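Ral guanine nucleotide dissociation stimulator-like 2 (Mus musculus, PDB 4JGW) probably acts as a guanine nucleotide exchange factor for small G proteins and as a putative effector of Ras and/or Rap. Local coordinates at residues Thr29-Arg34 against Ser48-Ala53; Glu57-His62 against Ile414-Arg419; Leu64-Ala69 against Leu111-Gly116; Leu79-Arg84 against Ala424-Leu429. All coordinates share one frame; numbering follows the deposited sequence.

Contact 1: residues Thr29-Arg34 against Ser48-Ala53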
loop_
_atom_site.group_PDB
_atom_site.type_symbol
_atom_site.label_atom_id
_atom_site.label_comp_id
_atom_site.label_asym_id
_atom_site.label_seq_id
_atom_site.Cartn_x
_atom_site.Cartn_y
_atom_site.Cartn_z
ATOM N N THR A 29 -10.684 24.692 -15.516
ATOM C CA THR A 29 -10.963 25.550 -14.376
ATOM C C THR A 29 -10.085 26.790 -14.481
ATOM O O THR A 29 -8.886 26.684 -14.723
ATOM C CB THR A 29 -10.691 24.822 -13.042
ATOM O OG1 THR A 29 -11.374 23.562 -13.036
ATOM C CG2 THR A 29 -11.165 25.653 -11.855
ATOM N N SER A 30 -10.692 27.961 -14.313
ATOM C CA SER A 30 -9.959 29.220 -14.355
ATOM C C SER A 30 -10.251 30.039 -13.104
ATOM O O SER A 30 -11.384 30.472 -12.882
ATOM C CB SER A 30 -10.309 30.011 -15.617
ATOM O OG SER A 30 -9.358 31.031 -15.858
ATOM N N ARG A 31 -9.220 30.236 -12.287
ATOM C CA ARG A 31 -9.358 30.938 -11.015
ATOM C C ARG A 31 -8.621 32.274 -11.054
ATOM O O ARG A 31 -7.399 32.318 -11.219
ATOM C CB ARG A 31 -8.838 30.074 -9.859
ATOM C CG ARG A 31 -9.402 28.655 -9.822
ATOM C CD ARG A 31 -8.573 27.750 -8.914
ATOM N NE ARG A 31 -8.579 26.359 -9.373
ATOM C CZ ARG A 31 -7.760 25.865 -10.300
ATOM N NH1 ARG A 31 -6.853 26.643 -10.885
ATOM N NH2 ARG A 31 -7.845 24.586 -10.650
ATOM N N GLN A 32 -9.377 33.360 -10.914
ATOM C CA GLN A 32 -8.807 34.702 -10.866
ATOM C C GLN A 32 -8.598 35.123 -9.416
ATOM O O GLN A 32 -9.552 35.206 -8.640
ATOM C CB GLN A 32 -9.706 35.707 -11.599
ATOM C CG GLN A 32 -9.158 37.138 -11.649
ATOM C CD GLN A 32 -7.918 37.273 -12.516
ATOM O OE1 GLN A 32 -7.967 37.066 -13.728
ATOM N NE2 GLN A 32 -6.798 37.632 -11.897
ATOM N N TYR A 33 -7.342 35.377 -9.062
ATOM C CA TYR A 33 -6.993 35.843 -7.727
ATOM C C TYR A 33 -6.773 37.351 -7.715
ATOM O O TYR A 33 -6.415 37.945 -8.736
ATOM C CB TYR A 33 -5.740 35.125 -7.218
ATOM C CG TYR A 33 -5.970 33.680 -6.829
ATOM C CD1 TYR A 33 -5.826 32.652 -7.762
ATOM C CD2 TYR A 33 -6.331 33.338 -5.526
ATOM C CE1 TYR A 33 -6.035 31.321 -7.408
ATOM C CE2 TYR A 33 -6.543 32.011 -5.160
ATOM C CZ TYR A 33 -6.392 31.009 -6.105
ATOM O OH TYR A 33 -6.602 29.698 -5.745
ATOM N N ARG A 34 -7.000 37.963 -6.556
ATOM C CA ARG A 34 -6.698 39.373 -6.351
ATOM C C ARG A 34 -5.183 39.549 -6.271
ATOM O O ARG A 34 -4.493 38.684 -5.730
ATOM C CB ARG A 34 -7.363 39.887 -5.074
ATOM C CG ARG A 34 -8.877 40.035 -5.168
ATOM C CD ARG A 34 -9.449 40.624 -3.888
ATOM N NE ARG A 34 -10.896 40.820 -3.969
ATOM C CZ ARG A 34 -11.805 39.971 -3.494
ATOM N NH1 ARG A 34 -11.434 38.847 -2.893
ATOM N NH2 ARG A 34 -13.097 40.249 -3.621
ATOM N N SER A 48 -6.349 25.072 -14.855
ATOM C CA SER A 48 -6.050 23.654 -15.008
ATOM C C SER A 48 -7.003 23.060 -16.036
ATOM O O SER A 48 -8.187 23.399 -16.059
ATOM C CB SER A 48 -6.183 22.913 -13.676
ATOM O OG SER A 48 -7.520 22.935 -13.207
ATOM N N ARG A 49 -6.471 22.192 -16.893
ATOM C CA ARG A 49 -7.283 21.437 -17.837
ATOM C C ARG A 49 -7.032 19.947 -17.601
ATOM O O ARG A 49 -6.028 19.393 -18.057
ATOM C CB ARG A 49 -6.973 21.849 -19.285
ATOM C CG ARG A 49 -7.834 21.147 -20.328
ATOM C CD ARG A 49 -7.534 21.616 -21.749
ATOM N NE ARG A 49 -8.378 20.911 -22.711
ATOM C CZ ARG A 49 -8.597 21.294 -23.966
ATOM N NH1 ARG A 49 -8.034 22.398 -24.452
ATOM N NH2 ARG A 49 -9.395 20.569 -24.742
ATOM N N ARG A 50 -7.948 19.311 -16.878
ATOM C CA ARG A 50 -7.743 17.942 -16.413
ATOM C C ARG A 50 -8.640 16.933 -17.120
ATOM O O ARG A 50 -9.856 17.134 -17.220
ATOM C CB ARG A 50 -7.945 17.849 -14.898
ATOM C CG ARG A 50 -7.097 18.821 -14.094
ATOM C CD ARG A 50 -7.063 18.438 -12.631
ATOM N NE ARG A 50 -6.321 19.411 -11.834
ATOM C CZ ARG A 50 -6.877 20.407 -11.151
ATOM N NH1 ARG A 50 -8.197 20.576 -11.156
ATOM N NH2 ARG A 50 -6.110 21.237 -10.457
ATOM N N LEU A 51 -8.030 15.851 -17.604
ATOM C CA LEU A 51 -8.770 14.768 -18.248
ATOM C C LEU A 51 -9.673 14.068 -17.235
ATOM O O LEU A 51 -9.224 13.673 -16.158
ATOM C CB LEU A 51 -7.819 13.771 -18.928
ATOM C CG LEU A 51 -8.434 12.719 -19.866
ATOM C CD1 LEU A 51 -7.456 12.292 -20.956
ATOM C CD2 LEU A 51 -8.955 11.504 -19.108
ATOM N N ARG A 52 -10.945 13.928 -17.596
ATOM C CA ARG A 52 -11.950 13.301 -16.739
ATOM C C ARG A 52 -12.235 11.863 -17.163
ATOM O O ARG A 52 -12.359 10.971 -16.324
ATOM C CB ARG A 52 -13.246 14.114 -16.763
ATOM C CG ARG A 52 -13.204 15.386 -15.935
ATOM C CD ARG A 52 -13.562 15.107 -14.485
ATOM N NE ARG A 52 -14.112 16.284 -13.822
ATOM C CZ ARG A 52 -15.386 16.661 -13.895
ATOM N NH1 ARG A 52 -16.257 15.955 -14.607
ATOM N NH2 ARG A 52 -15.790 17.751 -13.258
ATOM N N ALA A 53 -12.352 11.661 -18.472
ATOM C CA ALA A 53 -12.611 10.350 -19.055
ATOM C C ALA A 53 -12.143 10.332 -20.500
ATOM O O ALA A 53 -12.133 11.366 -21.168
ATOM C CB ALA A 53 -14.092 10.011 -18.976
HETATM O O HOH W 1 -9.717 21.654 -14.235
#

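Contact 2: residues Glu57-His62 against Ile414-Arg419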
loop_
_atom_site.group_PDB
_atom_site.type_symbol
_atom_site.label_atom_id
_atom_site.label_comp_id
_atom_site.label_asym_id
_atom_site.label_seq_id
_atom_site.Cartn_x
_atom_site.Cartn_y
_atom_site.Cartn_z
ATOM N N GLU A 57 -6.322 5.173 -25.864
ATOM C CA GLU A 57 -5.528 5.916 -26.840
ATOM C C GLU A 57 -5.483 7.412 -26.506
ATOM O O GLU A 57 -4.448 8.064 -26.678
ATOM C CB GLU A 57 -6.086 5.710 -28.255
ATOM C CG GLU A 57 -5.847 4.315 -28.856
ATOM C CD GLU A 57 -6.760 3.228 -28.285
ATOM O OE1 GLU A 57 -7.765 3.555 -27.612
ATOM O OE2 GLU A 57 -6.469 2.034 -28.518
ATOM N N ALA A 58 -6.607 7.943 -26.028
ATOM C CA ALA A 58 -6.709 9.354 -25.653
ATOM C C ALA A 58 -5.940 9.658 -24.369
ATOM O O ALA A 58 -5.402 10.756 -24.206
ATOM C CB ALA A 58 -8.166 9.764 -25.510
ATOM N N LEU A 59 -5.894 8.683 -23.463
ATOM C CA LEU A 59 -5.109 8.800 -22.237
ATOM C C LEU A 59 -3.627 8.971 -22.562
ATOM O O LEU A 59 -2.940 9.778 -21.935
ATOM C CB LEU A 59 -5.316 7.585 -21.320
ATOM C CG LEU A 59 -6.712 7.257 -20.772
ATOM C CD1 LEU A 59 -6.630 6.131 -19.749
ATOM C CD2 LEU A 59 -7.405 8.465 -20.164
ATOM N N VAL A 60 -3.157 8.218 -23.556
ATOM C CA VAL A 60 -1.760 8.260 -23.987
ATOM C C VAL A 60 -1.413 9.576 -24.697
ATOM O O VAL A 60 -0.306 10.096 -24.531
ATOM C CB VAL A 60 -1.397 7.027 -24.862
ATOM C CG1 VAL A 60 -0.008 7.169 -25.488
ATOM C CG2 VAL A 60 -1.473 5.750 -24.029
ATOM N N ARG A 61 -2.358 10.108 -25.476
ATOM C CA ARG A 61 -2.191 11.418 -26.119
ATOM C C ARG A 61 -2.011 12.514 -25.071
ATOM O O ARG A 61 -1.121 13.356 -25.190
ATOM C CB ARG A 61 -3.376 11.756 -27.035
ATOM C CG ARG A 61 -3.391 11.006 -28.361
ATOM C CD ARG A 61 -4.354 11.643 -29.370
ATOM N NE ARG A 61 -5.761 11.469 -29.003
ATOM C CZ ARG A 61 -6.513 10.424 -29.343
ATOM N NH1 ARG A 61 -6.009 9.430 -30.065
ATOM N NH2 ARG A 61 -7.781 10.367 -28.955
ATOM N N HIS A 62 -2.859 12.479 -24.044
ATOM C CA HIS A 62 -2.784 13.402 -22.914
ATOM C C HIS A 62 -1.503 13.169 -22.099
ATOM O O HIS A 62 -0.884 14.122 -21.622
ATOM C CB HIS A 62 -4.036 13.246 -22.041
ATOM C CG HIS A 62 -4.167 14.273 -20.957
ATOM N ND1 HIS A 62 -4.227 15.627 -21.209
ATOM C CD2 HIS A 62 -4.287 14.136 -19.615
ATOM C CE1 HIS A 62 -4.358 16.280 -20.069
ATOM N NE2 HIS A 62 -4.401 15.399 -19.085
ATOM N N ILE A 414 -12.749 5.277 -20.268
ATOM C CA ILE A 414 -12.223 4.951 -18.946
ATOM C C ILE A 414 -12.534 6.102 -17.986
ATOM O O ILE A 414 -12.173 7.251 -18.247
ATOM C CB ILE A 414 -10.701 4.652 -18.997
ATOM C CG1 ILE A 414 -10.451 3.333 -19.740
ATOM C CG2 ILE A 414 -10.096 4.600 -17.587
ATOM C CD1 ILE A 414 -9.061 3.204 -20.336
ATOM N N ASN A 415 -13.233 5.789 -16.898
ATOM C CA ASN A 415 -13.555 6.776 -15.871
ATOM C C ASN A 415 -12.313 7.103 -15.041
ATOM O O ASN A 415 -12.034 6.441 -14.040
ATOM C CB ASN A 415 -14.706 6.275 -14.984
ATOM C CG ASN A 415 -15.019 7.216 -13.825
ATOM O OD1 ASN A 415 -14.789 8.422 -13.902
ATOM N ND2 ASN A 415 -15.550 6.657 -12.743
ATOM N N PHE A 416 -11.575 8.128 -15.461
ATOM C CA PHE A 416 -10.300 8.451 -14.825
ATOM C C PHE A 416 -10.443 9.056 -13.431
ATOM O O PHE A 416 -9.520 8.967 -12.623
ATOM C CB PHE A 416 -9.422 9.331 -15.722
ATOM C CG PHE A 416 -7.953 9.229 -15.410
ATOM C CD1 PHE A 416 -7.192 8.184 -15.925
ATOM C CD2 PHE A 416 -7.331 10.171 -14.592
ATOM C CE1 PHE A 416 -5.832 8.078 -15.635
ATOM C CE2 PHE A 416 -5.976 10.074 -14.294
ATOM C CZ PHE A 416 -5.222 9.028 -14.819
ATOM N N ASP A 417 -11.602 9.656 -13.151
ATOM C CA ASP A 417 -11.924 10.146 -11.809
ATOM C C ASP A 417 -11.671 9.067 -10.756
ATOM O O ASP A 417 -11.086 9.341 -9.707
ATOM C CB ASP A 417 -13.381 10.615 -11.733
ATOM C CG ASP A 417 -13.605 11.960 -12.407
ATOM O OD1 ASP A 417 -12.627 12.575 -12.885
ATOM O OD2 ASP A 417 -14.769 12.406 -12.455
ATOM N N LYS A 418 -12.107 7.845 -11.057
ATOM C CA LYS A 418 -11.873 6.685 -10.197
ATOM C C LYS A 418 -10.383 6.511 -9.897
ATOM O O LYS A 418 -10.000 6.253 -8.754
ATOM C CB LYS A 418 -12.436 5.413 -10.850
ATOM C CG LYS A 418 -12.214 4.139 -10.043
ATOM C CD LYS A 418 -12.986 2.960 -10.614
ATOM C CE LYS A 418 -12.827 1.738 -9.719
ATOM N NZ LYS A 418 -13.808 0.664 -10.034
ATOM N N ARG A 419 -9.557 6.671 -10.928
ATOM C CA ARG A 419 -8.110 6.461 -10.818
ATOM C C ARG A 419 -7.414 7.549 -10.000
ATOM O O ARG A 419 -6.402 7.285 -9.345
ATOM C CB ARG A 419 -7.469 6.332 -12.207
ATOM C CG ARG A 419 -8.111 5.280 -13.113
ATOM C CD ARG A 419 -8.174 3.912 -12.443
ATOM N NE ARG A 419 -9.113 3.012 -13.109
ATOM C CZ ARG A 419 -9.527 1.848 -12.611
ATOM N NH1 ARG A 419 -9.096 1.429 -11.428
ATOM N NH2 ARG A 419 -10.380 1.102 -13.296
#

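Contact 3: residues Leu64-Ala69 against Leu111-Gly116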
loop_
_atom_site.group_PDB
_atom_site.type_symbol
_atom_site.label_atom_id
_atom_site.label_comp_id
_atom_site.label_asym_id
_atom_site.label_seq_id
_atom_site.Cartn_x
_atom_site.Cartn_y
_atom_site.Cartn_z
ATOM N N LEU A 64 1.416 12.203 -23.215
ATOM C CA LEU A 64 2.599 12.663 -23.938
ATOM C C LEU A 64 2.511 14.125 -24.387
ATOM O O LEU A 64 3.364 14.607 -25.136
ATOM C CB LEU A 64 2.904 11.732 -25.123
ATOM C CG LEU A 64 3.110 10.236 -24.838
ATOM C CD1 LEU A 64 3.551 9.514 -26.098
ATOM C CD2 LEU A 64 4.113 9.990 -23.715
ATOM N N ASP A 65 1.477 14.819 -23.916
ATOM C CA ASP A 65 1.315 16.247 -24.155
ATOM C C ASP A 65 2.171 17.027 -23.159
ATOM O O ASP A 65 2.081 16.812 -21.947
ATOM C CB ASP A 65 -0.162 16.638 -24.030
ATOM C CG ASP A 65 -0.425 18.102 -24.375
ATOM O OD1 ASP A 65 0.451 18.762 -24.976
ATOM O OD2 ASP A 65 -1.524 18.592 -24.046
ATOM N N ALA A 66 2.993 17.934 -23.684
ATOM C CA ALA A 66 3.920 18.736 -22.880
ATOM C C ALA A 66 3.237 19.635 -21.848
ATOM O O ALA A 66 3.833 19.974 -20.824
ATOM C CB ALA A 66 4.820 19.564 -23.790
ATOM N N ARG A 67 1.991 20.009 -22.124
ATOM C CA ARG A 67 1.216 20.907 -21.261
ATOM C C ARG A 67 0.608 20.203 -20.048
ATOM O O ARG A 67 0.280 20.850 -19.051
ATOM C CB ARG A 67 0.093 21.579 -22.064
ATOM C CG ARG A 67 0.561 22.402 -23.256
ATOM C CD ARG A 67 -0.627 22.922 -24.057
ATOM N NE ARG A 67 -0.206 23.592 -25.287
ATOM C CZ ARG A 67 0.135 24.877 -25.372
ATOM N NH1 ARG A 67 0.113 25.659 -24.296
ATOM N NH2 ARG A 67 0.503 25.385 -26.542
ATOM N N THR A 68 0.454 18.885 -20.145
ATOM C CA THR A 68 -0.225 18.088 -19.118
ATOM C C THR A 68 0.403 18.212 -17.724
ATOM O O THR A 68 -0.314 18.267 -16.727
ATOM C CB THR A 68 -0.331 16.607 -19.555
ATOM O OG1 THR A 68 -1.129 16.529 -20.742
ATOM C CG2 THR A 68 -0.969 15.740 -18.470
ATOM N N ALA A 69 1.732 18.270 -17.665
ATOM C CA ALA A 69 2.450 18.386 -16.394
ATOM C C ALA A 69 2.066 19.648 -15.620
ATOM O O ALA A 69 1.995 19.630 -14.392
ATOM C CB ALA A 69 3.959 18.329 -16.622
ATOM N N LEU A 111 8.226 16.821 -33.013
ATOM C CA LEU A 111 8.730 15.463 -32.807
ATOM C C LEU A 111 9.634 15.402 -31.577
ATOM O O LEU A 111 9.458 14.538 -30.719
ATOM C CB LEU A 111 9.497 14.976 -34.043
ATOM C CG LEU A 111 9.410 13.514 -34.510
ATOM C CD1 LEU A 111 10.379 13.285 -35.665
ATOM C CD2 LEU A 111 9.657 12.492 -33.405
ATOM N N GLU A 112 10.585 16.332 -31.502
ATOM C CA GLU A 112 11.563 16.391 -30.412
ATOM C C GLU A 112 10.907 16.683 -29.061
ATOM O O GLU A 112 11.327 16.148 -28.032
ATOM C CB GLU A 112 12.632 17.445 -30.721
ATOM C CG GLU A 112 13.902 17.332 -29.880
ATOM C CD GLU A 112 14.852 18.509 -30.065
ATOM O OE1 GLU A 112 14.616 19.348 -30.963
ATOM O OE2 GLU A 112 15.841 18.590 -29.304
ATOM N N ARG A 113 9.884 17.537 -29.081
ATOM C CA ARG A 113 9.128 17.915 -27.888
ATOM C C ARG A 113 8.420 16.708 -27.268
ATOM O O ARG A 113 8.622 16.405 -26.091
ATOM C CB ARG A 113 8.113 19.006 -28.241
ATOM C CG ARG A 113 7.336 19.582 -27.061
ATOM C CD ARG A 113 5.972 20.113 -27.502
ATOM N NE ARG A 113 6.073 21.191 -28.486
ATOM C CZ ARG A 113 5.118 21.513 -29.358
ATOM N NH1 ARG A 113 3.974 20.839 -29.389
ATOM N NH2 ARG A 113 5.312 22.511 -30.209
ATOM N N THR A 114 7.606 16.024 -28.072
ATOM C CA THR A 114 6.828 14.869 -27.620
ATOM C C THR A 114 7.727 13.693 -27.232
ATOM O O THR A 114 7.455 12.999 -26.247
ATOM C CB THR A 114 5.802 14.431 -28.685
ATOM O OG1 THR A 114 4.979 15.548 -29.037
ATOM C CG2 THR A 114 4.911 13.299 -28.168
ATOM N N THR A 115 8.791 13.480 -28.004
ATOM C CA THR A 115 9.790 12.463 -27.678
ATOM C C THR A 115 10.421 12.771 -26.318
ATOM O O THR A 115 10.654 11.863 -25.520
ATOM C CB THR A 115 10.873 12.345 -28.773
ATOM O OG1 THR A 115 10.242 12.143 -30.043
ATOM C CG2 THR A 115 11.805 11.171 -28.498
ATOM N N GLY A 116 10.666 14.056 -26.058
ATOM C CA GLY A 116 11.168 14.518 -24.765
ATOM C C GLY A 116 10.209 14.232 -23.623
ATOM O O GLY A 116 10.630 13.836 -22.535
#

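Contact 4: residues Leu79-Arg84 against Ala424-Leu429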
loop_
_atom_site.group_PDB
_atom_site.type_symbol
_atom_site.label_atom_id
_atom_site.label_comp_id
_atom_site.label_asym_id
_atom_site.label_seq_id
_atom_site.Cartn_x
_atom_site.Cartn_y
_atom_site.Cartn_z
ATOM N N LEU A 79 -1.983 7.763 -13.625
ATOM C CA LEU A 79 -2.093 6.792 -14.717
ATOM C C LEU A 79 -1.021 5.714 -14.574
ATOM O O LEU A 79 -1.322 4.522 -14.661
ATOM C CB LEU A 79 -1.968 7.470 -16.090
ATOM C CG LEU A 79 -2.736 6.938 -17.320
ATOM C CD1 LEU A 79 -2.125 7.484 -18.602
ATOM C CD2 LEU A 79 -2.833 5.416 -17.411
ATOM N N LEU A 80 0.220 6.142 -14.345
ATOM C CA LEU A 80 1.349 5.223 -14.209
ATOM C C LEU A 80 1.197 4.279 -13.020
ATOM O O LEU A 80 1.625 3.130 -13.085
ATOM C CB LEU A 80 2.679 5.986 -14.116
ATOM C CG LEU A 80 3.171 6.749 -15.355
ATOM C CD1 LEU A 80 4.478 7.471 -15.055
ATOM C CD2 LEU A 80 3.326 5.840 -16.579
ATOM N N ALA A 81 0.582 4.767 -11.946
ATOM C CA ALA A 81 0.399 3.977 -10.729
ATOM C C ALA A 81 -0.785 3.008 -10.798
ATOM O O ALA A 81 -0.730 1.925 -10.219
ATOM C CB ALA A 81 0.267 4.886 -9.516
ATOM N N THR A 82 -1.843 3.399 -11.508
ATOM C CA THR A 82 -3.091 2.627 -11.527
ATOM C C THR A 82 -3.343 1.820 -12.809
ATOM O O THR A 82 -4.318 1.074 -12.880
ATOM C CB THR A 82 -4.329 3.526 -11.266
ATOM O OG1 THR A 82 -4.463 4.486 -12.323
ATOM C CG2 THR A 82 -4.220 4.248 -9.925
ATOM N N HIS A 83 -2.473 1.960 -13.810
ATOM C CA HIS A 83 -2.736 1.403 -15.147
ATOM C C HIS A 83 -2.998 -0.108 -15.192
ATOM O O HIS A 83 -3.775 -0.578 -16.023
ATOM C CB HIS A 83 -1.648 1.802 -16.154
ATOM C CG HIS A 83 -0.379 1.020 -16.031
ATOM N ND1 HIS A 83 0.589 1.311 -15.094
ATOM C CD2 HIS A 83 0.091 -0.033 -16.743
ATOM C CE1 HIS A 83 1.595 0.465 -15.227
ATOM N NE2 HIS A 83 1.319 -0.360 -16.221
ATOM N N ARG A 84 -2.367 -0.853 -14.288
ATOM C CA ARG A 84 -2.506 -2.310 -14.258
ATOM C C ARG A 84 -3.896 -2.768 -13.816
ATOM O O ARG A 84 -4.216 -3.953 -13.904
ATOM C CB ARG A 84 -1.425 -2.943 -13.379
ATOM C CG ARG A 84 -0.037 -2.862 -13.975
ATOM C CD ARG A 84 0.913 -3.825 -13.295
ATOM N NE ARG A 84 2.069 -4.099 -14.146
ATOM C CZ ARG A 84 2.864 -5.155 -14.025
ATOM N NH1 ARG A 84 2.640 -6.064 -13.082
ATOM N NH2 ARG A 84 3.885 -5.306 -14.859
ATOM N N ALA A 424 -4.944 9.068 -4.822
ATOM C CA ALA A 424 -4.997 9.797 -3.551
ATOM C C ALA A 424 -4.651 8.886 -2.373
ATOM O O ALA A 424 -3.816 9.232 -1.533
ATOM C CB ALA A 424 -6.374 10.439 -3.351
ATOM N N ILE A 425 -5.295 7.719 -2.328
ATOM C CA ILE A 425 -5.047 6.718 -1.291
ATOM C C ILE A 425 -3.638 6.139 -1.421
ATOM O O ILE A 425 -2.952 5.934 -0.421
ATOM C CB ILE A 425 -6.111 5.588 -1.329
ATOM C CG1 ILE A 425 -7.486 6.141 -0.942
ATOM C CG2 ILE A 425 -5.722 4.430 -0.402
ATOM C CD1 ILE A 425 -8.661 5.357 -1.528
ATOM N N LEU A 426 -3.213 5.892 -2.660
ATOM C CA LEU A 426 -1.882 5.351 -2.925
ATOM C C LEU A 426 -0.773 6.303 -2.477
ATOM O O LEU A 426 0.255 5.855 -1.963
ATOM C CB LEU A 426 -1.710 4.992 -4.407
ATOM C CG LEU A 426 -2.569 3.889 -5.042
ATOM C CD1 LEU A 426 -2.012 3.517 -6.410
ATOM C CD2 LEU A 426 -2.682 2.645 -4.160
ATOM N N SER A 427 -0.990 7.606 -2.662
ATOM C CA SER A 427 -0.009 8.619 -2.265
ATOM C C SER A 427 0.135 8.708 -0.744
ATOM O O SER A 427 1.211 9.032 -0.242
ATOM C CB SER A 427 -0.344 9.990 -2.867
ATOM O OG SER A 427 -1.537 10.525 -2.321
ATOM N N GLU A 428 -0.949 8.418 -0.024
ATOM C CA GLU A 428 -0.914 8.300 1.437
ATOM C C GLU A 428 0.009 7.159 1.851
ATOM O O GLU A 428 0.795 7.291 2.789
ATOM C CB GLU A 428 -2.313 8.048 2.004
ATOM C CG GLU A 428 -3.286 9.210 1.884
ATOM C CD GLU A 428 -4.706 8.827 2.289
ATOM O OE1 GLU A 428 -4.870 8.024 3.238
ATOM O OE2 GLU A 428 -5.661 9.333 1.659
ATOM N N LEU A 429 -0.093 6.044 1.133
ATOM C CA LEU A 429 0.736 4.868 1.369
ATOM C C LEU A 429 2.205 5.181 1.060
ATOM O O LEU A 429 3.102 4.769 1.800
ATOM C CB LEU A 429 0.224 3.704 0.513
ATOM C CG LEU A 429 -0.108 2.325 1.107
ATOM C CD1 LEU A 429 -0.673 2.380 2.526
ATOM C CD2 LEU A 429 -1.080 1.593 0.185
#

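Contact 1: residues Thr29-Arg34 against Ser48-Ala53
Arg31 and Arg50 reach toward Ser48 along one face of an antiparallel sheet, their side chains crossing at about a right angle and their guanidinium planes 49° apart. Arg31 meets the serine edge-on: NH2 gives a weak, bent hydrogen bond to Ser48 OG at 3.1 Å. Arg50 meets it differently, with Ser48 OG above one face of its guanidinium and shifted toward the rim, so the N-H groups do not point at the oxygen. The hydroxyl stands there because OG lies between its own backbone N and carbonyl carbon (chi1 65°). Thr29, beta-branched and at home in a strand, offers a methyl to one face of the Arg31 guanidinium and a hydroxyl to a water, which lies 2.8 Å from Thr29 OG1 and 2.7 Å from Ser48 OG. Beneath these groups Thr29 and Ser48 form a hydrogen-bonded antiparallel pair joining strands 24-33 and 46-54: Thr29 N donates to Ser48 O at 2.9 Å and Ser48 N to Thr29 O at 3.0 Å. Like charges come close where Arg31 NH2 lies 3.8 Å from Arg50 NH2; Ser48 OG beside both groups, Asp72 against Arg50 and partial exposure to solvent would probably ease the repulsion.

Contact 2: residues Glu57-His62 against Ile414-Arg419
The side of helix 56-63 that carries Leu59 faces the corner where strand 414-415 gives way to helix 416-436, with CA of Leu59 8.7 Å from CA of Ile414. This is a junction between the N-terminal Ras-GEF (REM) part of the chain and the Ras-GEF catalytic part, made of buried hydrocarbon. Leu59 carries it from the helix, dividing its two methyls between two partners. Leu59 CD1 touches CD1 of Ile414 at 3.8 Å, the two side chains meeting at a slant, whereas Leu59 CD2 reaches CD1 of Phe416 at a looser 4.3 Å, approaching the ring obliquely. Ile414 extends to this meeting because CG1 stands anti to the carbonyl carbon (chi1 -69°) and a near-extended chi2 (157°) carries CD1 toward Leu59. A forked leucine fits a place with two neighbours, a beta-branched isoleucine fits a strand, and a phenylalanine supplies a broad surface where the strand gives way to the helix. Leu51 of the adjoining strand packs against both Leu59 and Phe416, and Phe86 against Leu59 and Ile414, while backbone bonding between Ile414 and Gly54 adds the short strand to the sheet. Three residues on, CB of Arg419 sits 4.1 Å above the plane of the Phe416 ring, over its centre.

Contact 3: residues Leu64-Ala69 against Leu111-Gly116
With OG1 beside its own backbone N (chi1 -55°), Thr114 directs CG2 the opposite way from that nitrogen and onto the residue just past helix 56-63, where the methyl lies 3.6 Å from Leu64 O and 4.0 Å from Leu64 CB. Leu64 is where the chain leaves helical geometry, and its carbonyl oxygen is touched by that methyl. Arg113, one residue earlier, starts out extended, CG anti to the backbone N (chi1 -175°), and lays its CD alongside Ala66 CB at 3.9 Å before bending at chi3. The arginine thus contributes its aliphatic stem. Both sides belong to the N-terminal Ras-GEF (REM) region: a type I turn from Asp65 to Thr68, leading into helix 68-71, rests on the long helix 108-128. Alanine is small enough to sit close to that helix. Asp65 suits the position before the turn, its OD1 accepting a weak capping bond from Arg67 N at 3.5 Å. The Thr114 hydroxyl is occupied within its own helix by Glu110 O. Neighbouring Thr115 turns away from the turn, and its side chain packs against Phe147 and Leu148 of helix 138-151; Thr115 OG1 donates to Leu111 O at 2.6 Å from the face opposite to the one used by Thr115 N.

Contact 4: residues Leu79-Arg84 against Ala424-Leu429
This is a small, buried apolar contact between helix 75-82, in the N-terminal Ras-GEF (REM) region, and helix 416-436 of the catalytic part, and a single leucine methyl makes it. Leu426 CD1 approaches Ala81 CB at 4.1 Å and Thr82 CG2 at 4.2 Å, meeting two adjacent residues of helix 75-82. Leu426 points at the partner from its CA, and a chi1 of -64°, which sets CG beside the backbone N, sends CD1 across. Alanine's short side chain lets the long leucine come up to the helix. Threonine is amphipathic here: the methyl turns to Leu426, while OG1 is hydrogen-bonded to Ala78 O. Just beyond, His83 ND1 donates to Leu80 O at 2.9 Å, the acceptor lying in the ring plane. On another side of helix 416-436, Ile425 packs against Phe394 and Leu401 of helix 392-404. These two helices probably form the helical hairpin of the CDC25-homology domain, and a REM region resting on that hairpin is an arrangement known from Sos.

In the fold
Contacts 1 and 2, with centres about 17 Å apart, share one antiparallel sheet, in which strand 46-54 lies between strands 24-33 and 414-415. Contacts 2 and 4 share helix 416-436, have centres about 14 Å apart and touch through Phe416 with Leu79 and Arg419 with Thr82. Contact 3 joins this group just past helix 56-63, where His62 O meets Thr68 OG1. Along the chain, contacts 2 and 4 each span more than 330 residues and alternate with one another. Contacts 1 and 3 thus join parts of the N-terminal half of the chain that are close in sequence, while contacts 2 and 4 attach it to the catalytic part at helix 416-436 and the short strand before it.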